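Local coordinates for protein purine nucleoside phosphorylase (Schistosoma mansoni, PDB 5KO5) that probably catalyses the phosphorolysis of purine nucleosides such as inosine and guanosine to the free base and ribose 1-phosphate, and here binds cytosine, at residues Lys125-Ser128 with Gly129-Val132; Leu177-Ala180 with Gln181-Phe185; Ile243-Ser247 with Ile248-Glu252; Asp254-Asn258 with His259-Leu263. All coordinates share one frame; numbering follows the deposited sequence. Where two conformers were deposited one is given.

Interaction 1. Residues Lys125-Ser128 with Gly129-Val132; sequences KLKS and GDFV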
loop_
_atom_site.group_PDB
_atom_site.type_symbol
_atom_site.label_atom_id
_atom_site.label_comp_id
_atom_site.label_asym_id
_atom_site.label_seq_id
_atom_site.Cartn_x
_atom_site.Cartn_y
_atom_site.Cartn_z
ATOM N N LYS A 125 -11.419 -13.092 -21.825
ATOM C CA LYS A 125 -11.477 -12.839 -23.257
ATOM C C LYS A 125 -10.125 -12.453 -23.839
ATOM O O LYS A 125 -9.992 -12.384 -25.064
ATOM C CB LYS A 125 -12.504 -11.749 -23.546
ATOM C CG LYS A 125 -13.932 -12.143 -23.216
ATOM C CD LYS A 125 -14.862 -10.967 -23.435
ATOM C CE LYS A 125 -16.312 -11.352 -23.226
ATOM N NZ LYS A 125 -17.219 -10.204 -23.503
ATOM N N LEU A 126 -9.117 -12.225 -23.001
ATOM C CA LEU A 126 -7.859 -11.631 -23.434
ATOM C C LEU A 126 -6.817 -12.704 -23.729
ATOM O O LEU A 126 -6.539 -13.565 -22.885
ATOM C CB LEU A 126 -7.337 -10.671 -22.365
ATOM C CG LEU A 126 -8.243 -9.465 -22.088
ATOM C CD1 LEU A 126 -7.697 -8.605 -20.940
ATOM C CD2 LEU A 126 -8.443 -8.628 -23.354
ATOM N N LYS A 127 -6.237 -12.636 -24.923
ATOM C CA LYS A 127 -5.177 -13.523 -25.375
ATOM C C LYS A 127 -3.878 -12.741 -25.497
ATOM O O LYS A 127 -3.875 -11.521 -25.682
ATOM C CB LYS A 127 -5.462 -14.069 -26.778
ATOM C CG LYS A 127 -6.678 -14.931 -26.939
ATOM C CD LYS A 127 -6.706 -15.430 -28.377
ATOM C CE LYS A 127 -8.046 -16.029 -28.751
ATOM N NZ LYS A 127 -9.137 -15.025 -28.639
ATOM N N SER A 128 -2.765 -13.467 -25.415
ATOM C CA SER A 128 -1.465 -12.876 -25.701
ATOM C C SER A 128 -1.494 -12.201 -27.068
ATOM O O SER A 128 -1.975 -12.784 -28.050
ATOM C CB SER A 128 -0.409 -13.983 -25.693
ATOM O OG SER A 128 0.887 -13.470 -25.930
ATOM N N GLY A 129 -0.990 -10.970 -27.130
ATOM C CA GLY A 129 -0.996 -10.203 -28.356
ATOM C C GLY A 129 -2.200 -9.301 -28.550
ATOM O O GLY A 129 -2.229 -8.544 -29.527
ATOM N N ASP A 130 -3.192 -9.356 -27.662
ATOM C CA ASP A 130 -4.331 -8.454 -27.754
ATOM C C ASP A 130 -3.951 -7.077 -27.218
ATOM O O ASP A 130 -2.980 -6.915 -26.478
ATOM C CB ASP A 130 -5.514 -8.982 -26.934
ATOM C CG ASP A 130 -6.219 -10.174 -27.588
ATOM O OD1 ASP A 130 -5.946 -10.491 -28.766
ATOM O OD2 ASP A 130 -7.071 -10.793 -26.912
ATOM N N PHE A 131 -4.735 -6.076 -27.602
ATOM C CA PHE A 131 -4.596 -4.719 -27.093
ATOM C C PHE A 131 -5.812 -4.387 -26.242
ATOM O O PHE A 131 -6.940 -4.746 -26.593
ATOM C CB PHE A 131 -4.523 -3.699 -28.229
ATOM C CG PHE A 131 -3.392 -3.925 -29.183
ATOM C CD1 PHE A 131 -2.080 -3.702 -28.791
ATOM C CD2 PHE A 131 -3.639 -4.336 -30.481
ATOM C CE1 PHE A 131 -1.030 -3.903 -29.685
ATOM C CE2 PHE A 131 -2.598 -4.534 -31.375
ATOM C CZ PHE A 131 -1.294 -4.317 -30.973
ATOM N N VAL A 132 -5.587 -3.684 -25.134
ATOM C CA VAL A 132 -6.674 -3.211 -24.281
ATOM C C VAL A 132 -6.614 -1.691 -24.184
ATOM O O VAL A 132 -5.623 -1.129 -23.694
ATOM C CB VAL A 132 -6.640 -3.867 -22.895
ATOM C CG1 VAL A 132 -7.751 -3.300 -22.023
ATOM C CG2 VAL A 132 -6.783 -5.379 -23.035
HETATM O O HOH W 1 -9.139 -12.491 -27.451
HETATM O O HOH W 2 -3.701 -11.671 -30.012
#

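Interaction 2. Residues Leu177-Ala180 with Gln181-Phe185; sequences LKIA and QENDF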
loop_
_atom_site.group_PDB
_atom_site.type_symbol
_atom_site.label_atom_id
_atom_site.label_comp_id
_atom_site.label_asym_id
_atom_site.label_seq_id
_atom_site.Cartn_x
_atom_site.Cartn_y
_atom_site.Cartn_z
ATOM N N LEU A 177 -10.061 2.952 -31.507
ATOM C CA LEU A 177 -10.837 1.826 -32.015
ATOM C C LEU A 177 -11.196 2.024 -33.479
ATOM O O LEU A 177 -11.122 1.080 -34.273
ATOM C CB LEU A 177 -12.105 1.620 -31.184
ATOM C CG LEU A 177 -12.994 0.465 -31.665
ATOM C CD1 LEU A 177 -12.245 -0.864 -31.558
ATOM C CD2 LEU A 177 -14.325 0.406 -30.914
ATOM N N LYS A 178 -11.579 3.248 -33.857
ATOM C CA LYS A 178 -11.965 3.512 -35.240
ATOM C C LYS A 178 -10.825 3.202 -36.200
ATOM O O LYS A 178 -11.040 2.611 -37.265
ATOM C CB LYS A 178 -12.402 4.970 -35.393
ATOM C CG LYS A 178 -12.826 5.333 -36.805
ATOM C CD LYS A 178 -14.332 5.332 -36.928
ATOM C CE LYS A 178 -14.930 6.579 -36.306
ATOM N NZ LYS A 178 -16.418 6.559 -36.358
ATOM N N ILE A 179 -9.601 3.591 -35.837
ATOM C CA ILE A 179 -8.450 3.328 -36.693
ATOM C C ILE A 179 -8.169 1.831 -36.780
ATOM O O ILE A 179 -7.785 1.320 -37.839
ATOM C CB ILE A 179 -7.232 4.137 -36.208
ATOM C CG1 ILE A 179 -7.476 5.631 -36.453
ATOM C CG2 ILE A 179 -5.959 3.676 -36.910
ATOM C CD1 ILE A 179 -6.530 6.541 -35.702
ATOM N N ALA A 180 -8.365 1.102 -35.677
ATOM C CA ALA A 180 -8.203 -0.348 -35.727
ATOM C C ALA A 180 -9.212 -0.979 -36.677
ATOM O O ALA A 180 -8.877 -1.905 -37.424
ATOM C CB ALA A 180 -8.342 -0.946 -34.330
ATOM N N GLN A 181 -10.452 -0.481 -36.669
ATOM C CA GLN A 181 -11.467 -1.000 -37.582
ATOM C C GLN A 181 -11.099 -0.709 -39.030
ATOM O O GLN A 181 -11.280 -1.562 -39.910
ATOM C CB GLN A 181 -12.827 -0.392 -37.244
ATOM C CG GLN A 181 -13.326 -0.737 -35.848
ATOM C CD GLN A 181 -14.499 0.122 -35.419
ATOM O OE1 GLN A 181 -14.744 1.189 -35.990
ATOM N NE2 GLN A 181 -15.233 -0.339 -34.414
ATOM N N GLU A 182 -10.586 0.495 -39.298
ATOM C CA GLU A 182 -10.227 0.866 -40.664
ATOM C C GLU A 182 -9.127 -0.029 -41.217
ATOM O O GLU A 182 -9.063 -0.258 -42.433
ATOM C CB GLU A 182 -9.792 2.331 -40.700
ATOM C CG GLU A 182 -10.919 3.316 -40.414
ATOM C CD GLU A 182 -10.414 4.723 -40.152
ATOM O OE1 GLU A 182 -9.185 4.900 -40.016
ATOM O OE2 GLU A 182 -11.245 5.652 -40.079
ATOM N N ASN A 183 -8.267 -0.554 -40.343
ATOM C CA ASN A 183 -7.156 -1.410 -40.735
ATOM C C ASN A 183 -7.406 -2.882 -40.427
ATOM O O ASN A 183 -6.467 -3.684 -40.474
ATOM C CB ASN A 183 -5.864 -0.924 -40.072
ATOM C CG ASN A 183 -5.427 0.436 -40.585
ATOM O OD1 ASN A 183 -4.764 0.538 -41.617
ATOM N ND2 ASN A 183 -5.808 1.489 -39.874
ATOM N N ASP A 184 -8.648 -3.249 -40.096
ATOM C CA ASP A 184 -9.051 -4.650 -39.947
ATOM C C ASP A 184 -8.262 -5.383 -38.863
ATOM O O ASP A 184 -7.990 -6.581 -38.977
ATOM C CB ASP A 184 -9.011 -5.405 -41.286
ATOM C CG ASP A 184 -9.701 -6.762 -41.220
ATOM O OD1 ASP A 184 -10.750 -6.872 -40.548
ATOM O OD2 ASP A 184 -9.182 -7.723 -41.828
ATOM N N PHE A 185 -7.878 -4.695 -37.787
ATOM C CA PHE A 185 -7.346 -5.401 -36.626
ATOM C C PHE A 185 -8.168 -5.160 -35.364
ATOM O O PHE A 185 -7.684 -5.392 -34.255
ATOM C CB PHE A 185 -5.841 -5.182 -36.410
ATOM C CG PHE A 185 -5.452 -3.783 -35.988
ATOM C CD1 PHE A 185 -5.168 -2.816 -36.933
ATOM C CD2 PHE A 185 -5.294 -3.466 -34.648
ATOM C CE1 PHE A 185 -4.781 -1.544 -36.551
ATOM C CE2 PHE A 185 -4.907 -2.191 -34.260
ATOM C CZ PHE A 185 -4.649 -1.231 -35.219
#

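Interaction 3. Residues Ile243-Ser247 with Ile248-Glu252; sequences IANNS and ILDAE. With CYT (6-aminopyrimidin-2(1H)-one), chain B.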
loop_
_atom_site.group_PDB
_atom_site.type_symbol
_atom_site.label_atom_id
_atom_site.label_comp_id
_atom_site.label_asym_id
_atom_site.label_seq_id
_atom_site.Cartn_x
_atom_site.Cartn_y
_atom_site.Cartn_z
ATOM N N ILE A 243 -1.257 -7.141 -24.235
ATOM C CA ILE A 243 -1.384 -8.289 -23.342
ATOM C C ILE A 243 -0.251 -9.268 -23.635
ATOM O O ILE A 243 -0.175 -9.844 -24.725
ATOM C CB ILE A 243 -2.757 -8.960 -23.484
ATOM C CG1 ILE A 243 -3.883 -7.945 -23.204
ATOM C CG2 ILE A 243 -2.836 -10.191 -22.597
ATOM C CD1 ILE A 243 -3.772 -7.257 -21.838
ATOM N N ALA A 244 0.639 -9.461 -22.660
ATOM C CA ALA A 244 1.753 -10.388 -22.848
ATOM C C ALA A 244 1.331 -11.843 -22.664
ATOM O O ALA A 244 1.905 -12.737 -23.287
ATOM C CB ALA A 244 2.886 -10.053 -21.875
ATOM N N ASN A 245 0.331 -12.088 -21.825
ATOM C CA ASN A 245 -0.060 -13.432 -21.429
ATOM C C ASN A 245 -1.378 -13.285 -20.700
ATOM O O ASN A 245 -1.720 -12.196 -20.239
ATOM C CB ASN A 245 0.976 -14.034 -20.470
ATOM C CG ASN A 245 1.005 -13.316 -19.136
ATOM O OD1 ASN A 245 1.381 -12.143 -19.068
ATOM N ND2 ASN A 245 0.576 -13.998 -18.075
ATOM N N ASN A 246 -2.116 -14.379 -20.588
ATOM C CA ASN A 246 -3.282 -14.397 -19.717
ATOM C C ASN A 246 -2.877 -15.077 -18.420
ATOM O O ASN A 246 -2.641 -16.292 -18.392
ATOM C CB ASN A 246 -4.478 -15.095 -20.350
ATOM C CG ASN A 246 -5.717 -14.899 -19.531
ATOM O OD1 ASN A 246 -5.800 -15.401 -18.419
ATOM N ND2 ASN A 246 -6.661 -14.107 -20.037
ATOM N N SER A 247 -2.797 -14.290 -17.349
ATOM C CA SER A 247 -2.271 -14.814 -16.096
ATOM C C SER A 247 -3.220 -15.799 -15.436
ATOM O O SER A 247 -2.772 -16.669 -14.686
ATOM C CB SER A 247 -1.920 -13.668 -15.149
ATOM O OG SER A 247 -0.978 -12.810 -15.771
ATOM N N ILE A 248 -4.526 -15.669 -15.676
ATOM C CA ILE A 248 -5.473 -16.624 -15.108
ATOM C C ILE A 248 -5.308 -17.980 -15.775
ATOM O O ILE A 248 -5.230 -19.017 -15.108
ATOM C CB ILE A 248 -6.915 -16.092 -15.239
ATOM C CG1 ILE A 248 -7.147 -14.888 -14.313
ATOM C CG2 ILE A 248 -7.935 -17.209 -14.977
ATOM C CD1 ILE A 248 -7.035 -15.201 -12.829
ATOM N N LEU A 249 -5.233 -17.982 -17.106
ATOM C CA LEU A 249 -4.994 -19.213 -17.844
ATOM C C LEU A 249 -3.649 -19.820 -17.466
ATOM O O LEU A 249 -3.545 -21.035 -17.258
ATOM C CB LEU A 249 -5.057 -18.912 -19.342
ATOM C CG LEU A 249 -5.473 -19.986 -20.334
ATOM C CD1 LEU A 249 -6.747 -20.653 -19.870
ATOM C CD2 LEU A 249 -5.674 -19.335 -21.695
ATOM N N ASP A 250 -2.608 -18.988 -17.343
ATOM C CA ASP A 250 -1.294 -19.524 -17.008
ATOM C C ASP A 250 -1.300 -20.168 -15.624
ATOM O O ASP A 250 -0.673 -21.214 -15.419
ATOM C CB ASP A 250 -0.220 -18.438 -17.074
ATOM C CG ASP A 250 0.023 -17.929 -18.484
ATOM O OD1 ASP A 250 -0.357 -18.626 -19.456
ATOM O OD2 ASP A 250 0.609 -16.834 -18.601
ATOM N N ALA A 251 -1.999 -19.557 -14.659
ATOM C CA ALA A 251 -2.108 -20.179 -13.340
ATOM C C ALA A 251 -2.850 -21.506 -13.412
ATOM O O ALA A 251 -2.476 -22.471 -12.732
ATOM C CB ALA A 251 -2.787 -19.227 -12.359
ATOM N N GLU A 252 -3.892 -21.588 -14.250
ATOM C CA GLU A 252 -4.625 -22.843 -14.394
ATOM C C GLU A 252 -3.762 -23.936 -15.009
ATOM O O GLU A 252 -4.017 -25.124 -14.780
ATOM C CB GLU A 252 -5.876 -22.641 -15.250
ATOM C CG GLU A 252 -6.999 -21.888 -14.561
ATOM C CD GLU A 252 -8.107 -21.503 -15.534
ATOM O OE1 GLU A 252 -7.861 -21.522 -16.756
ATOM O OE2 GLU A 252 -9.224 -21.182 -15.086
HETATM N N3 CYT B . 2.439 -8.547 -15.758
HETATM C C4 CYT B . 2.489 -9.318 -16.845
HETATM N N1 CYT B . 3.593 -6.844 -16.950
HETATM C C2 CYT B . 2.994 -7.308 -15.772
HETATM O O2 CYT B . 2.997 -6.596 -14.763
HETATM N N4 CYT B . 1.937 -10.533 -16.766
HETATM C C5 CYT B . 3.087 -8.860 -18.060
HETATM C C6 CYT B . 3.625 -7.632 -18.061
HETATM O O HOH W 3 -1.317 -16.814 -21.630
#

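Interaction 4. Residues Asp254-Asn258 with His259-Leu263; sequences DVSIN and HEKVL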
loop_
_atom_site.group_PDB
_atom_site.type_symbol
_atom_site.label_atom_id
_atom_site.label_comp_id
_atom_site.label_asym_id
_atom_site.label_seq_id
_atom_site.Cartn_x
_atom_site.Cartn_y
_atom_site.Cartn_z
ATOM N N ASP A 254 -0.217 -23.957 -14.784
ATOM C CA ASP A 254 1.117 -23.965 -14.173
ATOM C C ASP A 254 2.191 -23.464 -15.137
ATOM O O ASP A 254 3.268 -24.051 -15.249
ATOM C CB ASP A 254 1.485 -25.345 -13.619
ATOM C CG ASP A 254 0.630 -25.752 -12.437
ATOM O OD1 ASP A 254 0.333 -24.887 -11.587
ATOM O OD2 ASP A 254 0.256 -26.944 -12.357
ATOM N N VAL A 255 1.893 -22.375 -15.846
ATOM C CA VAL A 255 2.810 -21.774 -16.811
ATOM C C VAL A 255 3.375 -20.491 -16.217
ATOM O O VAL A 255 2.626 -19.648 -15.701
ATOM C CB VAL A 255 2.116 -21.504 -18.159
ATOM C CG1 VAL A 255 2.981 -20.618 -19.053
ATOM C CG2 VAL A 255 1.797 -22.816 -18.858
ATOM N N SER A 256 4.689 -20.325 -16.323
ATOM C CA SER A 256 5.369 -19.192 -15.713
ATOM C C SER A 256 5.183 -17.925 -16.537
ATOM O O SER A 256 4.946 -17.968 -17.747
ATOM C CB SER A 256 6.863 -19.484 -15.623
ATOM O OG SER A 256 7.414 -19.623 -16.923
ATOM N N ILE A 257 5.303 -16.790 -15.861
ATOM C CA ILE A 257 5.369 -15.472 -16.487
ATOM C C ILE A 257 6.833 -15.061 -16.527
ATOM O O ILE A 257 7.568 -15.280 -15.558
ATOM C CB ILE A 257 4.549 -14.454 -15.672
ATOM C CG1 ILE A 257 3.117 -14.962 -15.422
ATOM C CG2 ILE A 257 4.543 -13.095 -16.366
ATOM C CD1 ILE A 257 2.282 -14.035 -14.536
ATOM N N ASN A 258 7.269 -14.460 -17.633
ATOM C CA ASN A 258 8.696 -14.259 -17.833
ATOM C C ASN A 258 8.936 -13.027 -18.703
ATOM O O ASN A 258 8.256 -12.840 -19.714
ATOM C CB ASN A 258 9.259 -15.537 -18.474
ATOM C CG ASN A 258 10.688 -15.399 -18.899
ATOM O OD1 ASN A 258 10.964 -15.000 -20.023
ATOM N ND2 ASN A 258 11.612 -15.747 -18.012
ATOM N N HIS A 259 9.904 -12.189 -18.309
ATOM C CA HIS A 259 10.132 -10.941 -19.043
ATOM C C HIS A 259 10.592 -11.201 -20.478
ATOM O O HIS A 259 10.281 -10.413 -21.380
ATOM C CB HIS A 259 11.118 -10.024 -18.293
ATOM C CG HIS A 259 11.207 -8.642 -18.868
ATOM N ND1 HIS A 259 10.118 -7.801 -18.954
ATOM C CD2 HIS A 259 12.249 -7.960 -19.399
ATOM C CE1 HIS A 259 10.485 -6.660 -19.509
ATOM N NE2 HIS A 259 11.775 -6.730 -19.788
ATOM N N GLU A 260 11.350 -12.278 -20.706
ATOM C CA GLU A 260 11.751 -12.610 -22.074
ATOM C C GLU A 260 10.538 -12.966 -22.926
ATOM O O GLU A 260 10.453 -12.568 -24.098
ATOM C CB GLU A 260 12.782 -13.746 -22.084
ATOM C CG GLU A 260 14.099 -13.440 -21.383
ATOM C CD GLU A 260 14.043 -13.690 -19.883
ATOM O OE1 GLU A 260 13.758 -12.737 -19.130
ATOM O OE2 GLU A 260 14.277 -14.843 -19.458
ATOM N N LYS A 261 9.590 -13.718 -22.364
ATOM C CA LYS A 261 8.362 -14.007 -23.098
ATOM C C LYS A 261 7.556 -12.740 -23.323
ATOM O O LYS A 261 6.980 -12.543 -24.403
ATOM C CB LYS A 261 7.532 -15.061 -22.360
ATOM C CG LYS A 261 8.180 -16.435 -22.367
ATOM C CD LYS A 261 7.188 -17.546 -22.057
ATOM C CE LYS A 261 6.889 -17.641 -20.572
ATOM N NZ LYS A 261 5.973 -18.781 -20.275
ATOM N N VAL A 262 7.525 -11.856 -22.326
ATOM C CA VAL A 262 6.830 -10.581 -22.478
ATOM C C VAL A 262 7.424 -9.795 -23.636
ATOM O O VAL A 262 6.702 -9.308 -24.511
ATOM C CB VAL A 262 6.885 -9.786 -21.162
ATOM C CG1 VAL A 262 6.390 -8.347 -21.367
ATOM C CG2 VAL A 262 6.061 -10.486 -20.084
ATOM N N LEU A 263 8.753 -9.672 -23.662
ATOM C CA LEU A 263 9.403 -8.887 -24.703
ATOM C C LEU A 263 9.205 -9.501 -26.081
ATOM O O LEU A 263 9.193 -8.778 -27.082
ATOM C CB LEU A 263 10.892 -8.724 -24.400
ATOM C CG LEU A 263 11.230 -7.780 -23.247
ATOM C CD1 LEU A 263 12.734 -7.713 -23.040
ATOM C CD2 LEU A 263 10.648 -6.392 -23.512
#

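Interaction 1. Residues Lys125-Ser128 with Gly129-Val132
The carboxylate of Asp130 folds back over the turn it belongs to and takes the backbone N-H of Lys127 on OD2, 2.8 Å from Lys127 N. That bond is almost straight (172°), yet OD2 is met from above the carboxylate plane. Asp130 can reach back because its CG lies beside its own backbone N, opposite the carbonyl carbon (chi1 -74°). In the other direction, Asp130 N donates to Lys127 O at 3.0 Å, and this bond closes a type II beta turn from Lys127 to Asp130. Asp130 thus holds Lys127 by both backbone polar atoms, one with its side chain and one with its main chain. Gly129 sits at the third position of the turn with positive phi (92°), a backbone shape that suits a residue without a side chain. The turn leads into strand 131-139 of the central mixed sheet of the phosphorylase fold. Two waters extend the grip of the carboxylate: one accepts from Lys127 NZ and lies within reach of Asp130 OD2 and Lys125 O, the other joins Asp130 OD1 to Ser128 O. Beside the turn, the Leu126 and Val132 side chains cross at about a right angle, with Leu126 CD2 3.7 Å from Val132 CG2, and both pack on Val218. Further out, backbone bonds from Gly129 and Asp130 to Ile243, with Asn246 ND2 on Leu126 O, moor the loop to strand 236-246.

Interaction 2. Residues Leu177-Ala180 with Gln181-Phe185
A chi1 of 69° sets the Phe185 ring between its own backbone N and carbonyl carbon, and this turns the ring back against Ala180. There Ala180 CA stands over the ring face in a CH-pi contact, 3.8 Å from the centroid, while Ala180 CB touches Phe185 CE2 over the same face. For Asn183, chi1 of -67° places CG beside the backbone N, so that the amide lies alongside Ile179 and points the same way. Its ND2 donates to Ile179 O at 2.8 Å, with the oxygen close to the amide plane. Asn183 N reaches the same oxygen at 3.2 Å, and the two donors come to it from opposite faces of the carbonyl plane. The backbone meanwhile finishes helix 170-182 with a Schellman motif: Asp184 is the C-prime residue with positive phi, Phe185 N bonds to Ala180 O at 3.0 Å, and Asp184 N bonds to Gln181 O. One turn back, Gln181 lays its extended chain across Leu177, NE2 lying 3.6 Å from Leu177 CG. Glu182 passes Lys178 in a similar way, but its carboxylate is engaged in a salt bridge with Arg283 of helix 259-283. Ile179 packs on that same helix, and the edge-to-face meeting of Phe185 with Trp276 joins the helix end to it as well. With both Ile179 O and Ala180 O taken up by donors from beyond the last helical residue, the chain leaves the helix with these carbonyls satisfied, and the apolar ring closes over the end of the helix.

Interaction 3. Residues Ile243-Ser247 with Ile248-Glu252
Asn245 ND2 is shared by two acceptors, Asp250 OD2 at 2.9 Å and Ser247 OG at 3.0 Å. The two segments form a strand-to-helix junction of the phosphorylase fold, where strand 236-246 ends and helix 247-252 starts with Asn246 as its N-cap. The amide of Asn245 and the carboxylate of Asp250 lie nearly parallel, 14° between their planes, and OD2 is met on its anti side, tilted from the carboxylate plane. With ND2 committed in this way, the amide is held in the orientation that offers OD1 to the bound cytosine: cytosine N4 donates to Asn245 OD1 at 2.9 Å. Ser247 OG has a further partner in Glu203, whose carboxylate also bonds to the cytosine, so these side chains make one polar network at the pocket. The cap itself uses the other asparagine. Asn246 CG stands anti to its backbone N (chi1 -171°), which swings OD1 over the first turn to accept from Leu249 N, 3.0 Å away and nearly straight at 171°. On the far end of that amide, ND2 bonds to Leu126 O and Asn123 O in the loop after strand 112-121. The negative charge of Asp250 probably sits favourably near the N-terminal end of the helix. Its second oxygen is held by a water that joins Asp250 OD1, at 3.0 Å, to the backbone N of Asn246.

Interaction 4. Residues Asp254-Asn258 with His259-Leu263
Asn258 packs tightly against the first turn of helix 259-283 as its N-cap, with CG anti to the backbone N (chi1 172°) so that OD1 turns in over the opening N-H groups. Lys261 N meets Asn258 OD1 on a lone pair in the carbonyl plane, at 3.0 Å. Glu260 N is also near OD1, but at 115° that bond is weak. The backbone adds Val262 N to Asn258 O, at 2.9 Å, and Val262 CG2 crowds the same oxygen. On this inner side Val262 and Ile257 line the cytosine pocket, and Ile257 packs on Tyr202 and Asn245. The outer side is looser and more exposed. Glu260 brings its carboxylate near the cap, where Asn258 ND2 donates to Glu260 OE2 at 3.2 Å from above the carboxylate plane; amide and carboxylate stand 75° apart. A neighbouring subunit also reaches this loop and the start of the helix, through a salt bridge from its Arg170 to Asp254 and a ring contact of its Phe161 with His259. Across the loop, Lys261 bends at chi3 to lay CE along Asn258 CB, so that NZ donates to Ser256 O at 2.8 Å.

From the N terminus, interaction 1 comes first, closing the turn that leads from the loop after strand 112-121 into strand 131-139. Interaction 2 follows at the C-terminal end of helix 170-182, its centre about 15 Å from that of interaction 1. Residues 243-252 and 254-263 then come almost back to back, with Asp250 O probably bonded to Val255 N. All four are local and lie in series, so none nests in or crosses another. The sheet joins interaction 1 to interaction 3: Gly129 and Asp130, just ahead of strand 131-139, probably bond through the backbone to Ile243 of the neighbouring strand 236-246. Interactions 3 and 4 meet beside the cytosine, whereas interaction 2 lies well away from both.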